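Local coordinates for mitogen-activated protein kinase kinase kinase 7 interacting protein 1 (Anopheles gambiae, PDB 2IRM) that probably acts as an adapter that binds the kinase MAP3K7 (TAK1) and promotes its activation, and is built on a PP2C-type phosphatase fold, at residues Tyr35-Lys40 against Arg345-Leu350; Ala54-His59 against Val153-Val158; Ile172-Ala177 against Asp196-Asn201. One frame throughout, in Å; residues are numbered along the deposited sequence.

How the contacts relate
All three contacts belong to the PP2C-type domain, a beta sandwich. Contact 1 joins its two sheets where strands 39-45 and 344-354 begin, and contact 2 pairs two strands of the sheet that holds 39-45. They touch, with Asp39 OD1 2.8 Å from Ser57 OG and Lys40 O 2.7 Å from Leu56 N, both probable hydrogen bonds; their centres are about 10 Å apart. Contact 3, made largely by loops, continues from the other side of contact 2: Ser156 OG lies 2.6 Å from Asn174 N. Contacts 1 and 3 do not touch, their centres being about 17 Å apart. In active PP2C relatives, acidic residues bind metal ions near the region of contacts 1 and 2.

Contact 1 (Tyr35-Lys40 against Arg345-Leu350)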
loop_
_atom_site.group_PDB
_atom_site.type_symbol
_atom_site.label_atom_id
_atom_site.label_comp_id
_atom_site.label_asym_id
_atom_site.label_seq_id
_atom_site.Cartn_x
_atom_site.Cartn_y
_atom_site.Cartn_z
ATOM N N TYR A 35 -9.888 1.424 -15.779
ATOM C CA TYR A 35 -9.000 1.845 -16.862
ATOM C C TYR A 35 -7.703 2.317 -16.224
ATOM O O TYR A 35 -6.620 1.784 -16.480
ATOM C CB TYR A 35 -9.661 2.983 -17.646
ATOM C CG TYR A 35 -8.770 3.720 -18.624
ATOM C CD1 TYR A 35 -8.162 3.054 -19.695
ATOM C CD2 TYR A 35 -8.561 5.096 -18.501
ATOM C CE1 TYR A 35 -7.351 3.738 -20.608
ATOM C CE2 TYR A 35 -7.752 5.789 -19.412
ATOM C CZ TYR A 35 -7.152 5.103 -20.462
ATOM O OH TYR A 35 -6.357 5.782 -21.361
ATOM N N GLU A 36 -7.857 3.331 -15.380
ATOM C CA GLU A 36 -6.814 3.866 -14.535
ATOM C C GLU A 36 -6.421 2.839 -13.483
ATOM O O GLU A 36 -7.277 2.362 -12.736
ATOM C CB GLU A 36 -7.348 5.127 -13.834
ATOM C CG GLU A 36 -8.910 5.237 -13.741
ATOM C CD GLU A 36 -9.568 4.369 -12.645
ATOM O OE1 GLU A 36 -9.160 4.466 -11.457
ATOM O OE2 GLU A 36 -10.517 3.611 -12.971
ATOM N N SER A 37 -5.141 2.476 -13.425
ATOM C CA SER A 37 -4.629 1.805 -12.227
ATOM C C SER A 37 -4.424 2.877 -11.181
ATOM O O SER A 37 -4.027 4.001 -11.501
ATOM C CB SER A 37 -3.306 1.079 -12.483
ATOM O OG SER A 37 -2.949 0.264 -11.377
ATOM N N ARG A 38 -4.724 2.538 -9.936
ATOM C CA ARG A 38 -4.481 3.442 -8.823
ATOM C C ARG A 38 -3.166 3.084 -8.114
ATOM O O ARG A 38 -2.681 3.842 -7.281
ATOM C CB ARG A 38 -5.662 3.417 -7.847
ATOM C CG ARG A 38 -6.981 3.959 -8.406
ATOM C CD ARG A 38 -7.237 5.377 -7.908
ATOM N NE ARG A 38 -8.550 5.905 -8.297
ATOM C CZ ARG A 38 -9.683 5.689 -7.633
ATOM N NH1 ARG A 38 -9.693 4.932 -6.543
ATOM N NH2 ARG A 38 -10.814 6.225 -8.063
ATOM N N ASP A 39 -2.601 1.926 -8.450
ATOM C CA ASP A 39 -1.304 1.508 -7.936
ATOM C C ASP A 39 -0.144 2.065 -8.771
ATOM O O ASP A 39 -0.117 1.936 -10.003
ATOM C CB ASP A 39 -1.210 -0.015 -7.914
ATOM C CG ASP A 39 -1.788 -0.641 -6.648
ATOM O OD1 ASP A 39 -2.231 0.077 -5.715
ATOM O OD2 ASP A 39 -1.790 -1.889 -6.588
ATOM N N LYS A 40 0.823 2.674 -8.095
ATOM C CA LYS A 40 2.032 3.163 -8.761
ATOM C C LYS A 40 3.272 2.432 -8.246
ATOM O O LYS A 40 3.470 2.289 -7.040
ATOM C CB LYS A 40 2.161 4.681 -8.618
ATOM C CG LYS A 40 1.069 5.453 -9.368
ATOM C CD LYS A 40 1.322 5.463 -10.881
ATOM C CE LYS A 40 0.046 5.619 -11.690
ATOM N NZ LYS A 40 0.226 5.116 -13.088
ATOM N N ARG A 345 -12.687 -5.416 -6.072
ATOM C CA ARG A 345 -11.263 -5.664 -6.070
ATOM C C ARG A 345 -10.585 -4.331 -6.340
ATOM O O ARG A 345 -11.013 -3.563 -7.217
ATOM C CB ARG A 345 -10.919 -6.665 -7.177
ATOM C CG ARG A 345 -9.474 -7.115 -7.222
ATOM C CD ARG A 345 -9.039 -7.338 -8.656
ATOM N NE ARG A 345 -9.511 -8.609 -9.179
ATOM C CZ ARG A 345 -9.352 -9.007 -10.438
ATOM N NH1 ARG A 345 -9.818 -10.188 -10.815
ATOM N NH2 ARG A 345 -8.740 -8.230 -11.324
ATOM N N ASP A 346 -9.546 -4.047 -5.568
ATOM C CA ASP A 346 -8.716 -2.882 -5.841
ATOM C C ASP A 346 -7.581 -3.362 -6.718
ATOM O O ASP A 346 -7.473 -4.556 -6.983
ATOM C CB ASP A 346 -8.207 -2.248 -4.548
ATOM C CG ASP A 346 -9.341 -1.748 -3.648
ATOM O OD1 ASP A 346 -10.347 -1.220 -4.183
ATOM O OD2 ASP A 346 -9.229 -1.885 -2.407
ATOM N N ASP A 347 -6.750 -2.448 -7.196
ATOM C CA ASP A 347 -5.630 -2.851 -8.031
ATOM C C ASP A 347 -4.714 -3.755 -7.231
ATOM O O ASP A 347 -4.227 -3.377 -6.165
ATOM C CB ASP A 347 -4.884 -1.636 -8.545
ATOM C CG ASP A 347 -5.772 -0.731 -9.362
ATOM O OD1 ASP A 347 -5.948 -1.018 -10.566
ATOM O OD2 ASP A 347 -6.303 0.257 -8.797
ATOM N N VAL A 348 -4.541 -4.975 -7.724
ATOM C CA VAL A 348 -3.643 -5.932 -7.097
ATOM C C VAL A 348 -2.265 -5.741 -7.713
ATOM O O VAL A 348 -2.133 -5.665 -8.945
ATOM C CB VAL A 348 -4.124 -7.385 -7.304
ATOM C CG1 VAL A 348 -3.096 -8.373 -6.779
ATOM C CG2 VAL A 348 -5.465 -7.607 -6.623
ATOM N N THR A 349 -1.247 -5.642 -6.867
ATOM C CA THR A 349 0.115 -5.549 -7.365
ATOM C C THR A 349 1.067 -6.358 -6.517
ATOM O O THR A 349 1.037 -6.286 -5.290
ATOM C CB THR A 349 0.589 -4.088 -7.486
ATOM O OG1 THR A 349 -0.122 -3.457 -8.557
ATOM C CG2 THR A 349 2.086 -4.010 -7.785
ATOM N N LEU A 350 1.909 -7.125 -7.198
ATOM C CA LEU A 350 2.899 -7.962 -6.562
ATOM C C LEU A 350 4.301 -7.691 -7.126
ATOM O O LEU A 350 4.511 -7.708 -8.342
ATOM C CB LEU A 350 2.503 -9.421 -6.749
ATOM C CG LEU A 350 3.318 -10.487 -6.029
ATOM C CD1 LEU A 350 3.434 -10.187 -4.556
ATOM C CD2 LEU A 350 2.696 -11.846 -6.244
#
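In the PP2C-type sandwich, this is a place where the two beta sheets are tied together: Arg38 and Asp39, where the loop enters strand 39-45, meet Asp347, at the break in strand 344-354, and Thr349 just beyond it. The corresponding region of active PP2C phosphatases carries acidic metal-binding residues.

Asp347 does most of the work. Its CG sits beside its own backbone N (chi1 -59°), which sends the carboxylate across to Ser37 and Arg38. OD2 takes the backbone N-H of Arg38 at 3.0 Å, and the donor stands above the carboxylate plane, 70° out of it. OD1 takes an ordinary hydrogen bond from Asn22 N and only a weak one, at 3.4 Å, from Ser37 OG. The hydroxyl of Ser37 also receives a weak bond from Asp39 N, so it weakly bridges that backbone N and the Asp347 carboxylate.

Asp39 runs the other way, sliding past Asp347 antiparallel to it, with the two carboxylate planes 51° apart. Its OD2 comes within 3.0 Å of Thr349 OG1, a probable partner although that hydroxyl has a second acceptor within reach. OD2 also lies 2.9 Å from Asp347 O; both are acceptors, and Ser275 OG bonds weakly to each. The other oxygen, OD1, has its stronger partner in Ser57 OG.

Arg38 gives its main-chain N-H here rather than its guanidinium, which leads away to Glu36, where NE lies 3.5 Å from OE1: a salt bridge of charges only, with no N-H pointing at the out-of-plane oxygen. OD1 of Asp39 and OD2 of Asp347 are 5.1 Å apart. Within the two segments the carboxylates find their partners in hydroxyls and a peptide N-H, and these neutral donors probably stabilise their negative charge.

Contact 2 (Ala54-His59 against Val153-Val158); sequences AILSGH and VGSSAV
The imidazole of His59 leans over the neighbouring strand and meets Ser156 with its edge: CE1 is 3.0 Å from Ser156 OG, which lies in the ring plane. One face of the same ring has Ser57 O 3.6 Å above it, offset toward the rim. With chi1 at -62°, CG stands beside the backbone N and the ring folds back along the strand toward Ser57. Ser156 OG itself bonds to the backbone N of Asn174, its stronger polar partner.

Behind these side chains runs an antiparallel pairing, strand 50-59 against 154-163, inside one sheet of the PP2C-type sandwich. Ile55 with Val158, Ser57 with Ser156 and His59 with Gly154 are the hydrogen-bonded pairs; His59 N to Gly154 O is nearly straight at 173°. Ser156 O is gripped twice, by Ser57 N and by its neighbour's hydroxyl, Ser155 OG, at 2.7 Å, the two donors arriving from opposite faces of the carbonyl plane.

The sheet face with Ile55, Ser57, Ser156 and Val158 looks toward Ser275 and Cys175; Ser57 OG bonds to Asp39 OD1 and Ser276 N. On the other face, Leu56 sets CG and CD2 beside Ala157 CB, each at 3.8 Å, while Leu56 and Ser155 pack against helix 63-75. The Ser57-Gly58-His59 sequence probably corresponds to the Asp-Gly-His motif of active PP2C enzymes.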
loop_
_atom_site.group_PDB
_atom_site.type_symbol
_atom_site.label_atom_id
_atom_site.label_comp_id
_atom_site.label_asym_id
_atom_site.label_seq_id
_atom_site.Cartn_x
_atom_site.Cartn_y
_atom_site.Cartn_z
ATOM N N ALA A 54 9.235 0.065 -4.725
ATOM C CA ALA A 54 8.152 0.762 -4.053
ATOM C C ALA A 54 6.821 0.501 -4.731
ATOM O O ALA A 54 6.748 0.402 -5.952
ATOM C CB ALA A 54 8.438 2.250 -4.029
ATOM N N ILE A 55 5.776 0.368 -3.921
ATOM C CA ILE A 55 4.406 0.413 -4.417
ATOM C C ILE A 55 3.658 1.463 -3.632
ATOM O O ILE A 55 3.711 1.506 -2.405
ATOM C CB ILE A 55 3.646 -0.918 -4.278
ATOM C CG1 ILE A 55 4.462 -2.087 -4.815
ATOM C CG2 ILE A 55 2.322 -0.833 -5.019
ATOM C CD1 ILE A 55 3.862 -3.429 -4.474
ATOM N N LEU A 56 2.967 2.320 -4.360
ATOM C CA LEU A 56 2.146 3.337 -3.747
ATOM C C LEU A 56 0.723 3.129 -4.195
ATOM O O LEU A 56 0.420 3.221 -5.397
ATOM C CB LEU A 56 2.646 4.726 -4.115
ATOM C CG LEU A 56 3.874 5.032 -3.274
ATOM C CD1 LEU A 56 5.144 4.664 -4.037
ATOM C CD2 LEU A 56 3.863 6.487 -2.872
ATOM N N SER A 57 -0.139 2.818 -3.229
ATOM C CA SER A 57 -1.524 2.507 -3.524
ATOM C C SER A 57 -2.374 3.725 -3.312
ATOM O O SER A 57 -2.546 4.174 -2.192
ATOM C CB SER A 57 -1.996 1.363 -2.650
ATOM O OG SER A 57 -1.354 0.159 -3.034
ATOM N N GLY A 58 -2.887 4.274 -4.402
ATOM C CA GLY A 58 -3.727 5.460 -4.327
ATOM C C GLY A 58 -5.109 5.107 -3.810
ATOM O O GLY A 58 -5.682 4.087 -4.211
ATOM N N HIS A 59 -5.634 5.942 -2.914
ATOM C CA HIS A 59 -6.990 5.782 -2.396
ATOM C C HIS A 59 -7.948 6.871 -2.886
ATOM O O HIS A 59 -7.693 8.066 -2.705
ATOM C CB HIS A 59 -6.961 5.727 -0.872
ATOM C CG HIS A 59 -6.178 4.574 -0.342
ATOM N ND1 HIS A 59 -5.087 4.733 0.489
ATOM C CD2 HIS A 59 -6.306 3.241 -0.553
ATOM C CE1 HIS A 59 -4.587 3.545 0.780
ATOM N NE2 HIS A 59 -5.310 2.622 0.163
ATOM N N VAL A 153 -8.673 12.153 -1.254
ATOM C CA VAL A 153 -7.653 11.408 -1.989
ATOM C C VAL A 153 -6.360 11.367 -1.187
ATOM O O VAL A 153 -5.909 12.392 -0.685
ATOM C CB VAL A 153 -7.390 12.000 -3.408
ATOM C CG1 VAL A 153 -6.245 11.274 -4.097
ATOM C CG2 VAL A 153 -8.652 11.915 -4.280
ATOM N N GLY A 154 -5.791 10.172 -1.061
ATOM C CA GLY A 154 -4.493 9.975 -0.431
ATOM C C GLY A 154 -3.847 8.700 -0.935
ATOM O O GLY A 154 -4.298 8.130 -1.929
ATOM N N SER A 155 -2.797 8.241 -0.254
ATOM C CA SER A 155 -2.092 7.036 -0.693
ATOM C C SER A 155 -1.351 6.263 0.392
ATOM O O SER A 155 -0.632 6.844 1.207
ATOM C CB SER A 155 -1.107 7.366 -1.811
ATOM O OG SER A 155 -0.496 6.188 -2.298
ATOM N N SER A 156 -1.530 4.945 0.390
ATOM C CA SER A 156 -0.650 4.063 1.138
ATOM C C SER A 156 0.644 3.959 0.360
ATOM O O SER A 156 0.671 4.262 -0.837
ATOM C CB SER A 156 -1.274 2.677 1.283
ATOM O OG SER A 156 -2.176 2.648 2.367
ATOM N N ALA A 157 1.704 3.510 1.026
ATOM C CA ALA A 157 3.032 3.418 0.412
ATOM C C ALA A 157 3.875 2.323 1.050
ATOM O O ALA A 157 3.839 2.148 2.267
ATOM C CB ALA A 157 3.741 4.749 0.540
ATOM N N VAL A 158 4.633 1.589 0.243
ATOM C CA VAL A 158 5.681 0.719 0.788
ATOM C C VAL A 158 6.926 0.839 -0.062
ATOM O O VAL A 158 6.896 0.530 -1.250
ATOM C CB VAL A 158 5.254 -0.757 0.845
ATOM C CG1 VAL A 158 4.905 -1.272 -0.547
ATOM C CG2 VAL A 158 6.346 -1.609 1.482
#

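Contact 3 (Ile172-Ala177 against Asp196-Asn201)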
loop_
_atom_site.group_PDB
_atom_site.type_symbol
_atom_site.label_atom_id
_atom_site.label_comp_id
_atom_site.label_asym_id
_atom_site.label_seq_id
_atom_site.Cartn_x
_atom_site.Cartn_y
_atom_site.Cartn_z
ATOM N N ILE A 172 3.847 3.223 5.038
ATOM C CA ILE A 172 2.694 3.827 5.689
ATOM C C ILE A 172 1.422 3.257 5.061
ATOM O O ILE A 172 1.347 3.065 3.842
ATOM C CB ILE A 172 2.709 5.365 5.605
ATOM C CG1 ILE A 172 1.625 5.964 6.496
ATOM C CG2 ILE A 172 2.544 5.837 4.179
ATOM C CD1 ILE A 172 1.887 7.401 6.922
ATOM N N GLY A 173 0.433 2.958 5.899
ATOM C CA GLY A 173 -0.858 2.488 5.400
ATOM C C GLY A 173 -0.916 1.008 5.084
ATOM O O GLY A 173 -0.328 0.190 5.797
ATOM N N ASN A 174 -1.615 0.679 3.998
ATOM C CA ASN A 174 -2.011 -0.694 3.693
ATOM C C ASN A 174 -0.968 -1.594 3.061
ATOM O O ASN A 174 -0.923 -2.785 3.369
ATOM C CB ASN A 174 -3.280 -0.699 2.843
ATOM C CG ASN A 174 -4.517 -0.300 3.640
ATOM O OD1 ASN A 174 -4.466 -0.112 4.862
ATOM N ND2 ASN A 174 -5.639 -0.175 2.947
ATOM N N CYS A 175 -0.140 -1.040 2.181
ATOM C CA CYS A 175 0.914 -1.813 1.508
ATOM C C CYS A 175 1.801 -2.595 2.484
ATOM O O CYS A 175 1.938 -2.211 3.655
ATOM C CB CYS A 175 1.783 -0.894 0.647
ATOM S SG CYS A 175 0.894 0.155 -0.517
ATOM N N ARG A 176 2.414 -3.674 2.003
ATOM C CA ARG A 176 3.153 -4.573 2.888
ATOM C C ARG A 176 4.446 -5.124 2.297
ATOM O O ARG A 176 4.552 -5.317 1.087
ATOM C CB ARG A 176 2.244 -5.728 3.319
ATOM C CG ARG A 176 2.692 -6.489 4.563
ATOM C CD ARG A 176 1.727 -7.616 4.867
ATOM N NE ARG A 176 0.356 -7.150 5.085
ATOM C CZ ARG A 176 -0.714 -7.938 5.021
ATOM N NH1 ARG A 176 -0.566 -9.229 4.742
ATOM N NH2 ARG A 176 -1.931 -7.443 5.233
ATOM N N ALA A 177 5.407 -5.403 3.178
ATOM C CA ALA A 177 6.711 -5.947 2.812
ATOM C C ALA A 177 7.057 -7.235 3.574
ATOM O O ALA A 177 7.021 -7.283 4.814
ATOM C CB ALA A 177 7.777 -4.903 3.046
ATOM N N ASP A 196 1.323 -2.954 9.253
ATOM C CA ASP A 196 -0.003 -2.655 8.722
ATOM C C ASP A 196 -0.637 -1.525 9.494
ATOM O O ASP A 196 -0.820 -1.622 10.714
ATOM C CB ASP A 196 -0.881 -3.886 8.796
ATOM C CG ASP A 196 -0.335 -5.019 7.965
ATOM O OD1 ASP A 196 -0.057 -4.788 6.759
ATOM O OD2 ASP A 196 -0.175 -6.134 8.516
ATOM N N HIS A 197 -0.939 -0.438 8.792
ATOM C CA HIS A 197 -1.615 0.681 9.424
ATOM C C HIS A 197 -3.082 0.663 9.058
ATOM O O HIS A 197 -3.551 1.536 8.331
ATOM C CB HIS A 197 -0.969 2.010 9.053
ATOM C CG HIS A 197 0.432 2.161 9.562
ATOM N ND1 HIS A 197 1.471 2.584 8.762
ATOM C CD2 HIS A 197 0.965 1.928 10.785
ATOM C CE1 HIS A 197 2.585 2.615 9.474
ATOM N NE2 HIS A 197 2.306 2.223 10.706
ATOM N N ASN A 198 -3.787 -0.342 9.585
ATOM C CA ASN A 198 -5.225 -0.534 9.411
ATOM C C ASN A 198 -5.803 -1.404 10.524
ATOM O O ASN A 198 -5.104 -1.756 11.477
ATOM C CB ASN A 198 -5.504 -1.192 8.075
ATOM C CG ASN A 198 -4.653 -2.407 7.853
ATOM O OD1 ASN A 198 -4.009 -2.535 6.811
ATOM N ND2 ASN A 198 -4.626 -3.309 8.831
ATOM N N LEU A 199 -7.071 -1.783 10.399
ATOM C CA LEU A 199 -7.711 -2.509 11.489
ATOM C C LEU A 199 -7.254 -3.961 11.652
ATOM O O LEU A 199 -7.614 -4.613 12.629
ATOM C CB LEU A 199 -9.225 -2.414 11.368
ATOM C CG LEU A 199 -9.896 -1.341 12.217
ATOM C CD1 LEU A 199 -8.934 -0.246 12.624
ATOM C CD2 LEU A 199 -11.102 -0.767 11.494
ATOM N N LEU A 200 -6.459 -4.465 10.710
ATOM C CA LEU A 200 -5.821 -5.768 10.881
ATOM C C LEU A 200 -4.800 -5.728 12.006
ATOM O O LEU A 200 -4.379 -6.776 12.483
ATOM C CB LEU A 200 -5.077 -6.209 9.623
ATOM C CG LEU A 200 -5.778 -6.458 8.291
ATOM C CD1 LEU A 200 -4.734 -6.671 7.207
ATOM C CD2 LEU A 200 -6.681 -7.648 8.394
ATOM N N ASN A 201 -4.390 -4.526 12.406
ATOM C CA ASN A 201 -3.381 -4.343 13.439
ATOM C C ASN A 201 -3.972 -3.809 14.745
ATOM O O ASN A 201 -4.333 -2.631 14.853
ATOM C CB ASN A 201 -2.281 -3.433 12.888
ATOM C CG ASN A 201 -1.279 -2.987 13.934
ATOM O OD1 ASN A 201 -0.567 -2.009 13.715
ATOM N ND2 ASN A 201 -1.201 -3.698 15.060
#
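Arg176 reaches across to Asp196 and can be followed atom by atom. CB points at the loop 196-201, and CG, anti to the backbone N (chi1 -161°), continues outward in an extended chain, coming to 3.9 Å from Asp196 OD1. CD passes the same oxygen at 3.8 Å. The chain then bends at chi3 (-59°), which brings NE onto Asp196 OD1 at 2.9 Å: a salt bridge with an N-H bond that uses the syn lone pair of the carboxylate. The fit is not flat, since the oxygen is tilted 23° from the guanidinium plane and the two planes are strongly turned against each other. Beyond CZ, NH2 lies 3.5 Å from Leu200 CD1, an aliphatic neighbour that crosses it at about a right angle, whereas NH1 turns to Asn294 OD1, a partner outside the contact. Asp196 has a second partner too, Gln192 NE2, at its OD2.

The short connection 173-175 carries the chain from strand 166-172 in one sheet of the PP2C-type sandwich to strand 176-181 in the other, and is met by the loop that leads from strand 189-192 into helix 202-209. Inside that loop a type I turn runs from Asn198 to Asn201, and Asn201 takes the N-cap position of the helix. Gly173, whose positive phi favours glycine, opens the connection and is held twice by His197. Gly173 N gives its hydrogen to His197 ND1 at 3.1 Å, almost exactly in the ring plane; in return His197 N bonds to Gly173 O, also at 3.1 Å, from above the carbonyl plane. The ring edge further rests against Ile172 CA, 3.5 Å from ND1. Nearby, ND2 of Asn174 bonds to Leu223 O.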